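Local coordinates for hydrazine synthase subunit alpha (Candidatus Kuenenia stuttgartiensis, PDB 5C2V), which condenses hydroxylamine, made from nitric oxide in the gamma subunit, with ammonia to give hydrazine, as a diheme subunit of the anammox hydrazine synthase complex, at residues V29-G43 against Y52-N65. Numbering follows the deposited sequence.
Sequences VSQILFTQSPRTAKG and YIPEGSRIVLFDLN. With BET (trimethyl glycine), chain B.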
ATOM      1  N   VAL D  29      27.272 -31.695  19.669  1.00 87.14           N
ATOM      2  CA  VAL D  29      26.679 -30.779  20.640  1.00 86.95           C
ATOM      3  C   VAL D  29      25.988 -31.536  21.771  1.00 78.47           C
ATOM      4  O   VAL D  29      24.919 -32.115  21.576  1.00 78.19           O
ATOM      5  CB  VAL D  29      25.653 -29.844  19.967  1.00 83.38           C
ATOM      6  CG1 VAL D  29      24.975 -28.958  21.003  1.00 68.77           C
ATOM      7  CG2 VAL D  29      26.319 -29.008  18.885  1.00 79.66           C
ATOM      8  N   SER D  30      26.607 -31.542  22.949  1.00 80.51           N
ATOM      9  CA  SER D  30      26.001 -32.176  24.118  1.00 88.94           C
ATOM     10  C   SER D  30      25.335 -31.203  25.095  1.00 85.50           C
ATOM     11  O   SER D  30      24.684 -31.634  26.045  1.00 84.08           O
ATOM     12  CB  SER D  30      27.055 -32.997  24.865  1.00 78.63           C
ATOM     13  OG  SER D  30      28.087 -32.166  25.368  1.00 89.65           O
ATOM     14  N   GLN D  31      25.477 -29.901  24.859  1.00 76.99           N
ATOM     15  CA  GLN D  31      25.010 -28.901  25.823  1.00 79.66           C
ATOM     16  C   GLN D  31      24.562 -27.608  25.143  1.00 89.74           C
ATOM     17  O   GLN D  31      25.089 -27.234  24.097  1.00 82.76           O
ATOM     18  CB  GLN D  31      26.105 -28.588  26.853  1.00 78.89           C
ATOM     19  CG  GLN D  31      26.371 -29.700  27.866  1.00 86.02           C
ATOM     20  CD  GLN D  31      27.365 -29.298  28.941  1.00 88.41           C
ATOM     21  OE1 GLN D  31      27.895 -28.187  28.932  1.00 67.70           O
ATOM     22  NE2 GLN D  31      27.623 -30.207  29.877  1.00 65.89           N
ATOM     23  N   ILE D  32      23.587 -26.929  25.743  1.00 82.05           N
ATOM     24  CA  ILE D  32      23.084 -25.674  25.188  1.00 67.84           C
ATOM     25  C   ILE D  32      22.896 -24.595  26.256  1.00 63.43           C
ATOM     26  O   ILE D  32      22.595 -24.891  27.410  1.00 72.70           O
ATOM     27  CB  ILE D  32      21.737 -25.875  24.450  1.00 74.15           C
ATOM     28  CG1 ILE D  32      20.654 -26.358  25.418  1.00 84.65           C
ATOM     29  CG2 ILE D  32      21.890 -26.850  23.287  1.00 52.69           C
ATOM     30  CD1 ILE D  32      19.286 -26.485  24.786  1.00 77.85           C
ATOM     31  N   LEU D  33      23.082 -23.341  25.857  1.00 62.29           N
ATOM     32  CA  LEU D  33      22.819 -22.201  26.728  1.00 76.90           C
ATOM     33  C   LEU D  33      21.546 -21.495  26.283  1.00 83.75           C
ATOM     34  O   LEU D  33      21.326 -21.320  25.085  1.00 91.01           O
ATOM     35  CB  LEU D  33      23.989 -21.215  26.710  1.00 65.61           C
ATOM     36  CG  LEU D  33      25.308 -21.610  27.374  1.00 81.96           C
ATOM     37  CD1 LEU D  33      26.412 -20.656  26.951  1.00 64.71           C
ATOM     38  CD2 LEU D  33      25.157 -21.605  28.883  1.00 90.25           C
ATOM     39  N   PHE D  34      20.706 -21.089  27.230  1.00 76.48           N
ATOM     40  CA  PHE D  34      19.525 -20.311  26.858  1.00 85.28           C
ATOM     41  C   PHE D  34      18.998 -19.427  27.984  1.00 78.89           C
ATOM     42  O   PHE D  34      19.331 -19.614  29.155  1.00 74.36           O
ATOM     43  CB  PHE D  34      18.407 -21.232  26.350  1.00 73.48           C
ATOM     44  CG  PHE D  34      17.913 -22.223  27.365  1.00 75.94           C
ATOM     45  CD1 PHE D  34      16.834 -21.922  28.181  1.00 76.27           C
ATOM     46  CD2 PHE D  34      18.510 -23.467  27.486  1.00 83.15           C
ATOM     47  CE1 PHE D  34      16.370 -22.836  29.107  1.00 86.62           C
ATOM     48  CE2 PHE D  34      18.051 -24.385  28.413  1.00 80.30           C
ATOM     49  CZ  PHE D  34      16.980 -24.069  29.224  1.00 88.12           C
ATOM     50  N   THR D  35      18.175 -18.456  27.603  1.00 77.12           N
ATOM     51  CA  THR D  35      17.616 -17.484  28.532  1.00 72.16           C
ATOM     52  C   THR D  35      16.218 -17.879  28.996  1.00 68.89           C
ATOM     53  O   THR D  35      15.361 -18.255  28.190  1.00 76.23           O
ATOM     54  CB  THR D  35      17.549 -16.079  27.897  1.00 63.23           C
ATOM     55  OG1 THR D  35      18.844 -15.707  27.407  1.00 89.44           O
ATOM     56  CG2 THR D  35      17.079 -15.047  28.912  1.00 67.24           C
ATOM     57  N   GLN D  36      16.001 -17.792  30.305  1.00 58.80           N
ATOM     58  CA  GLN D  36      14.685 -17.991  30.894  1.00 69.52           C
ATOM     59  C   GLN D  36      14.168 -16.677  31.466  1.00 73.98           C
ATOM     60  O   GLN D  36      14.833 -16.046  32.292  1.00 65.62           O
ATOM     61  CB  GLN D  36      14.731 -19.058  31.987  1.00 63.28           C
ATOM     62  CG  GLN D  36      14.995 -20.463  31.480  1.00 64.88           C
ATOM     63  CD  GLN D  36      14.983 -21.490  32.594  1.00 63.61           C
ATOM     64  OE1 GLN D  36      15.322 -21.186  33.738  1.00 54.93           O
ATOM     65  NE2 GLN D  36      14.584 -22.714  32.267  1.00 61.67           N
ATOM     66  N   SER D  37      12.982 -16.271  31.024  1.00 70.51           N
ATOM     67  CA  SER D  37      12.378 -15.027  31.486  1.00 66.85           C
ATOM     68  C   SER D  37      11.053 -15.300  32.187  1.00 60.81           C
ATOM     69  O   SER D  37      10.342 -16.228  31.820  1.00 52.89           O
ATOM     70  CB  SER D  37      12.169 -14.066  30.313  1.00 68.74           C
ATOM     71  OG  SER D  37      13.407 -13.676  29.746  1.00 61.61           O
ATOM     72  N   PRO D  38      10.720 -14.499  33.209  1.00 62.43           N
ATOM     73  CA  PRO D  38       9.415 -14.658  33.863  1.00 73.22           C
ATOM     74  C   PRO D  38       8.296 -14.406  32.861  1.00 77.95           C
ATOM     75  O   PRO D  38       8.496 -13.588  31.962  1.00 70.01           O
ATOM     76  CB  PRO D  38       9.430 -13.583  34.957  1.00 55.45           C
ATOM     77  CG  PRO D  38      10.875 -13.235  35.146  1.00 60.00           C
ATOM     78  CD  PRO D  38      11.509 -13.408  33.804  1.00 62.82           C
ATOM     79  N   ARG D  39       7.144 -15.056  32.996  1.00 69.01           N
ATOM     80  CA  ARG D  39       6.097 -14.781  32.028  1.00 68.16           C
ATOM     81  C   ARG D  39       5.276 -13.636  32.587  1.00 62.78           C
ATOM     82  O   ARG D  39       4.412 -13.819  33.445  1.00 67.20           O
ATOM     83  CB  ARG D  39       5.224 -16.015  31.791  1.00 65.33           C
ATOM     84  CG  ARG D  39       5.998 -17.315  31.634  1.00 61.11           C
ATOM     85  CD  ARG D  39       5.081 -18.522  31.780  1.00 72.78           C
ATOM     86  NE  ARG D  39       3.898 -18.421  30.931  1.00 96.50           N
ATOM     87  CZ  ARG D  39       2.925 -19.325  30.893  1.00 96.03           C
ATOM     88  NH1 ARG D  39       2.989 -20.403  31.664  1.00 95.99           N
ATOM     89  NH2 ARG D  39       1.886 -19.151  30.088  1.00 93.46           N
ATOM     90  N   THR D  40       5.564 -12.449  32.068  1.00 55.21           N
ATOM     91  CA  THR D  40       4.944 -11.206  32.503  1.00 71.77           C
ATOM     92  C   THR D  40       5.240 -10.163  31.428  1.00 79.80           C
ATOM     93  O   THR D  40       6.156 -10.351  30.626  1.00 79.21           O
ATOM     94  CB  THR D  40       5.474 -10.742  33.885  1.00 75.31           C
ATOM     95  OG1 THR D  40       5.506 -11.849  34.795  1.00 78.12           O
ATOM     96  CG2 THR D  40       4.588  -9.653  34.476  1.00 81.53           C
ATOM     97  N   ALA D  41       4.488  -9.069  31.407  1.00 85.84           N
ATOM     98  CA  ALA D  41       4.798  -7.967  30.507  1.00 72.18           C
ATOM     99  C   ALA D  41       6.145  -7.334  30.863  1.00 70.74           C
ATOM    100  O   ALA D  41       6.891  -6.910  29.981  1.00 78.68           O
ATOM    101  CB  ALA D  41       3.695  -6.922  30.543  1.00 71.69           C
ATOM    102  N   LYS D  42       6.447  -7.264  32.158  1.00 63.54           N
ATOM    103  CA  LYS D  42       7.714  -6.699  32.615  1.00 71.73           C
ATOM    104  C   LYS D  42       8.829  -7.742  32.693  1.00 74.15           C
ATOM    105  O   LYS D  42      10.006  -7.393  32.782  1.00 66.33           O
ATOM    106  CB  LYS D  42       7.534  -6.035  33.982  1.00 76.30           C
ATOM    107  CG  LYS D  42       6.630  -4.814  33.962  1.00 97.44           C
ATOM    108  CD  LYS D  42       6.512  -4.191  35.343  1.00 92.73           C
ATOM    109  CE  LYS D  42       5.590  -2.983  35.320  1.00 77.67           C
ATOM    110  NZ  LYS D  42       6.114  -1.908  34.434  1.00 86.41           N
ATOM    111  N   GLY D  43       8.456  -9.018  32.661  1.00 76.18           N
ATOM    112  CA  GLY D  43       9.430 -10.094  32.699  1.00 69.61           C
ATOM    113  C   GLY D  43       9.907 -10.489  31.316  1.00 73.94           C
ATOM    114  O   GLY D  43      11.025 -10.973  31.144  1.00 79.75           O
ATOM    115  N   TYR D  52      14.883  -4.068  25.188  1.00 61.14           N
ATOM    116  CA  TYR D  52      14.392  -5.282  25.804  1.00 62.70           C
ATOM    117  C   TYR D  52      15.259  -5.608  27.003  1.00 58.29           C
ATOM    118  O   TYR D  52      16.433  -5.948  26.861  1.00 81.32           O
ATOM    119  CB  TYR D  52      14.397  -6.410  24.766  1.00 52.99           C
ATOM    120  CG  TYR D  52      14.031  -7.789  25.262  1.00 56.78           C
ATOM    121  CD1 TYR D  52      12.711  -8.126  25.533  1.00 58.50           C
ATOM    122  CD2 TYR D  52      15.001  -8.772  25.407  1.00 57.17           C
ATOM    123  CE1 TYR D  52      12.373  -9.394  25.967  1.00 63.41           C
ATOM    124  CE2 TYR D  52      14.672 -10.043  25.839  1.00 66.45           C
ATOM    125  CZ  TYR D  52      13.358 -10.349  26.118  1.00 71.65           C
ATOM    126  OH  TYR D  52      13.028 -11.613  26.549  1.00 75.48           O
ATOM    127  N   ILE D  53      14.671  -5.515  28.187  1.00 67.88           N
ATOM    128  CA  ILE D  53      15.385  -5.798  29.418  1.00 53.71           C
ATOM    129  C   ILE D  53      14.492  -6.688  30.257  1.00 60.14           C
ATOM    130  O   ILE D  53      13.780  -6.212  31.139  1.00 70.21           O
ATOM    131  CB  ILE D  53      15.752  -4.516  30.196  1.00 46.25           C
ATOM    132  CG1 ILE D  53      16.375  -3.474  29.264  1.00 47.62           C
ATOM    133  CG2 ILE D  53      16.704  -4.841  31.339  1.00 69.50           C
ATOM    134  CD1 ILE D  53      16.772  -2.191  29.958  1.00 50.06           C
ATOM    135  N   PRO D  54      14.529  -7.996  29.976  1.00 52.13           N
ATOM    136  CA  PRO D  54      13.631  -8.958  30.613  1.00 58.49           C
ATOM    137  C   PRO D  54      13.958  -9.100  32.091  1.00 67.96           C
ATOM    138  O   PRO D  54      14.625 -10.047  32.493  1.00 82.41           O
ATOM    139  CB  PRO D  54      13.904 -10.254  29.846  1.00 63.97           C
ATOM    140  CG  PRO D  54      15.289 -10.099  29.327  1.00 60.72           C
ATOM    141  CD  PRO D  54      15.439  -8.640  29.014  1.00 61.34           C
ATOM    142  N   GLU D  55      13.507  -8.129  32.879  1.00 66.04           N
ATOM    143  CA  GLU D  55      13.794  -8.073  34.307  1.00 71.45           C
ATOM    144  C   GLU D  55      13.436  -9.372  35.023  1.00 79.83           C
ATOM    145  O   GLU D  55      12.327  -9.888  34.878  1.00 71.69           O
ATOM    146  CB  GLU D  55      13.043  -6.901  34.944  1.00 62.89           C
ATOM    147  CG  GLU D  55      13.181  -6.808  36.451  1.00 68.96           C
ATOM    148  CD  GLU D  55      12.527  -5.563  37.017  1.00 85.20           C
ATOM    149  OE1 GLU D  55      12.554  -4.515  36.337  1.00 78.32           O
ATOM    150  OE2 GLU D  55      11.980  -5.635  38.137  1.00 88.22           O
ATOM    151  N   GLY D  56      14.390  -9.897  35.786  1.00 71.72           N
ATOM    152  CA  GLY D  56      14.194 -11.131  36.524  1.00 68.06           C
ATOM    153  C   GLY D  56      14.490 -12.375  35.706  1.00 63.35           C
ATOM    154  O   GLY D  56      14.002 -13.460  36.018  1.00 69.69           O
ATOM    155  N   SER D  57      15.297 -12.220  34.660  1.00 70.11           N
ATOM    156  CA  SER D  57      15.625 -13.336  33.778  1.00 76.05           C
ATOM    157  C   SER D  57      17.013 -13.893  34.051  1.00 82.40           C
ATOM    158  O   SER D  57      17.929 -13.159  34.424  1.00 75.16           O
ATOM    159  CB  SER D  57      15.524 -12.917  32.314  1.00 76.51           C
ATOM    160  OG  SER D  57      14.238 -12.402  32.035  1.00 77.52           O
ATOM    161  N   ARG D  58      17.164 -15.199  33.860  1.00 70.19           N
ATOM    162  CA  ARG D  58      18.435 -15.859  34.125  1.00 77.85           C
ATOM    163  C   ARG D  58      18.949 -16.609  32.899  1.00 81.63           C
ATOM    164  O   ARG D  58      18.167 -17.095  32.084  1.00 78.50           O
ATOM    165  CB  ARG D  58      18.293 -16.821  35.305  1.00 71.30           C
ATOM    166  CG  ARG D  58      17.342 -17.977  35.043  1.00 64.48           C
ATOM    167  CD  ARG D  58      17.009 -18.724  36.321  1.00 60.10           C
ATOM    168  NE  ARG D  58      16.330 -19.987  36.049  1.00 58.24           N
ATOM    169  CZ  ARG D  58      15.823 -20.779  36.987  1.00 64.52           C
ATOM    170  NH1 ARG D  58      15.911 -20.436  38.265  1.00 54.67           N
ATOM    171  NH2 ARG D  58      15.224 -21.913  36.649  1.00 47.50           N
ATOM    172  N   ILE D  59      20.269 -16.690  32.770  1.00 84.50           N
ATOM    173  CA  ILE D  59      20.886 -17.471  31.705  1.00 88.52           C
ATOM    174  C   ILE D  59      21.315 -18.825  32.251  1.00 80.89           C
ATOM    175  O   ILE D  59      22.000 -18.900  33.271  1.00 73.83           O
ATOM    176  CB  ILE D  59      22.099 -16.750  31.096  1.00 69.94           C
ATOM    177  CG1 ILE D  59      21.685 -15.383  30.553  1.00 69.81           C
ATOM    178  CG2 ILE D  59      22.732 -17.595  30.001  1.00 66.96           C
ATOM    179  CD1 ILE D  59      22.806 -14.634  29.886  1.00 73.85           C
ATOM    180  N   VAL D  60      20.909 -19.894  31.575  1.00 70.75           N
ATOM    181  CA  VAL D  60      21.148 -21.237  32.088  1.00 74.56           C
ATOM    182  C   VAL D  60      21.808 -22.174  31.079  1.00 84.84           C
ATOM    183  O   VAL D  60      21.689 -21.995  29.859  1.00 88.08           O
ATOM    184  CB  VAL D  60      19.834 -21.887  32.567  1.00 74.72           C
ATOM    185  CG1 VAL D  60      19.274 -21.136  33.765  1.00 71.75           C
ATOM    186  CG2 VAL D  60      18.823 -21.924  31.438  1.00 79.22           C
ATOM    187  N   LEU D  61      22.504 -23.174  31.615  1.00 83.40           N
ATOM    188  CA  LEU D  61      23.153 -24.212  30.824  1.00 77.19           C
ATOM    189  C   LEU D  61      22.453 -25.551  31.029  1.00 69.07           C
ATOM    190  O   LEU D  61      22.178 -25.953  32.163  1.00 76.53           O
ATOM    191  CB  LEU D  61      24.634 -24.326  31.196  1.00 87.75           C
ATOM    192  CG  LEU D  61      25.445 -25.446  30.544  1.00 85.24           C
ATOM    193  CD1 LEU D  61      25.435 -25.312  29.030  1.00 82.06           C
ATOM    194  CD2 LEU D  61      26.873 -25.446  31.073  1.00 87.69           C
ATOM    195  N   PHE D  62      22.172 -26.238  29.928  1.00 61.88           N
ATOM    196  CA  PHE D  62      21.408 -27.479  29.962  1.00 65.59           C
ATOM    197  C   PHE D  62      22.093 -28.584  29.163  1.00 71.80           C
ATOM    198  O   PHE D  62      22.490 -28.380  28.014  1.00 80.17           O
ATOM    199  CB  PHE D  62      19.993 -27.237  29.430  1.00 66.48           C
ATOM    200  CG  PHE D  62      19.176 -28.487  29.273  1.00 62.53           C
ATOM    201  CD1 PHE D  62      18.580 -29.084  30.371  1.00 68.09           C
ATOM    202  CD2 PHE D  62      18.991 -29.056  28.024  1.00 69.02           C
ATOM    203  CE1 PHE D  62      17.823 -30.233  30.227  1.00 61.78           C
ATOM    204  CE2 PHE D  62      18.235 -30.204  27.874  1.00 57.63           C
ATOM    205  CZ  PHE D  62      17.651 -30.792  28.977  1.00 59.29           C
ATOM    206  N   ASP D  63      22.228 -29.753  29.781  1.00 68.68           N
ATOM    207  CA  ASP D  63      22.831 -30.909  29.128  1.00 75.26           C
ATOM    208  C   ASP D  63      21.757 -31.753  28.448  1.00 77.90           C
ATOM    209  O   ASP D  63      20.772 -32.140  29.074  1.00 79.77           O
ATOM    210  CB  ASP D  63      23.615 -31.748  30.140  1.00 87.78           C
ATOM    211  CG  ASP D  63      24.379 -32.885  29.491  1.00 85.47           C
ATOM    212  OD1 ASP D  63      23.793 -33.974  29.316  1.00 69.91           O
ATOM    213  OD2 ASP D  63      25.568 -32.690  29.158  1.00 91.95           O
ATOM    214  N   LEU D  64      21.958 -32.039  27.165  1.00 81.43           N
ATOM    215  CA  LEU D  64      20.952 -32.726  26.360  1.00 74.38           C
ATOM    216  C   LEU D  64      20.859 -34.216  26.676  1.00 69.61           C
ATOM    217  O   LEU D  64      19.925 -34.892  26.247  1.00 83.15           O
ATOM    218  CB  LEU D  64      21.249 -32.534  24.872  1.00 83.76           C
ATOM    219  CG  LEU D  64      21.468 -31.092  24.406  1.00 81.78           C
ATOM    220  CD1 LEU D  64      21.705 -31.042  22.904  1.00 77.95           C
ATOM    221  CD2 LEU D  64      20.293 -30.212  24.798  1.00 94.06           C
ATOM    222  N   ASN D  65      21.830 -34.724  27.429  1.00 92.23           N
ATOM    223  CA  ASN D  65      21.879 -36.142  27.764  1.00 91.86           C
ATOM    224  C   ASN D  65      21.494 -36.403  29.218  1.00 86.48           C
ATOM    225  O   ASN D  65      20.509 -37.088  29.494  1.00 81.83           O
ATOM    226  CB  ASN D  65      23.270 -36.707  27.474  1.00 89.46           C
ATOM    227  CG  ASN D  65      23.612 -36.681  25.995  1.00 87.78           C
ATOM    228  OD1 ASN D  65      23.237 -37.582  25.243  1.00 74.33           O
ATOM    229  ND2 ASN D  65      24.323 -35.644  25.569  1.00 76.54           N
TER
HETATM  230  N   BET B 907      17.323 -14.540  39.735  1.00 68.16           N
HETATM  231  CA  BET B 907      17.059 -15.604  40.794  1.00 72.83           C
HETATM  232  C   BET B 907      16.398 -16.912  40.100  1.00 67.68           C
HETATM  233  O   BET B 907      15.191 -17.085  40.401  1.00 82.11           O
HETATM  234  OXT BET B 907      17.174 -17.569  39.369  1.00 75.11           O
HETATM  235  C1  BET B 907      17.336 -13.166  40.379  1.00 64.14           C
HETATM  236  C2  BET B 907      16.239 -14.546  38.657  1.00 86.90           C
HETATM  237  C3  BET B 907      18.696 -14.740  39.118  1.00 84.98           C
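Phe34 and Val60 face each other at the heart of an antiparallel strand pair, 31-37 against 58-63, whose axes approach to 4.7 Å. The two strands are the middle ones of a four-stranded sheet completed by 69-71 and 381-387, in the domain that includes the six-bladed beta-propeller; because 381-387 comes from far along the chain, the sheet fits the blade that closes such a ring with strands from both ends of the domain.

Six backbone hydrogen bonds join the pairs Ile32-Phe62, Phe34-Val60 and Gln36-Arg58, and all fall near 2.9 Å. The tight part lies on the face carrying these six side chains. Val60 CG2 sits over the Phe34 ring, 3.6 Å from its centroid and 18° off the normal, a CH-pi contact. CG of Phe34 stands between its own N and carbonyl carbon (chi1 62°), which swings the ring toward strand 58-63 and brings its CE2 to Phe62 CB, 3.6 Å away. Ile32 runs alongside Phe62, its CG1 at the edge of that ring.

The face bearing Gln31, Leu61 and Asp63 is looser. There Gln31 NE2 reaches Asp63 OD2 only through a weak 3.3 Å bond, amide and carboxylate being turned 81° apart. Asp63 instead spends OD1 on the backbone N of Asn65, an Asx turn, and on that of Thr66. Exposed Ser30 and Asn65 lie beside this pair, yet the strand end itself is held, Leu64 N bonding to Ser30 O at 3.0 Å.

Near the other end, Gln36 OE1 holds Arg58 side-on, accepting from NE at 2.8 Å and from NH2 at 3.0 Å. The two bonds, both near the guanidinium plane, hold the group nearly coplanar with the amide and limit its rotation, leaving Arg58 NH1 directed at the bound trimethyl glycine, whose OXT it meets in a weak bond.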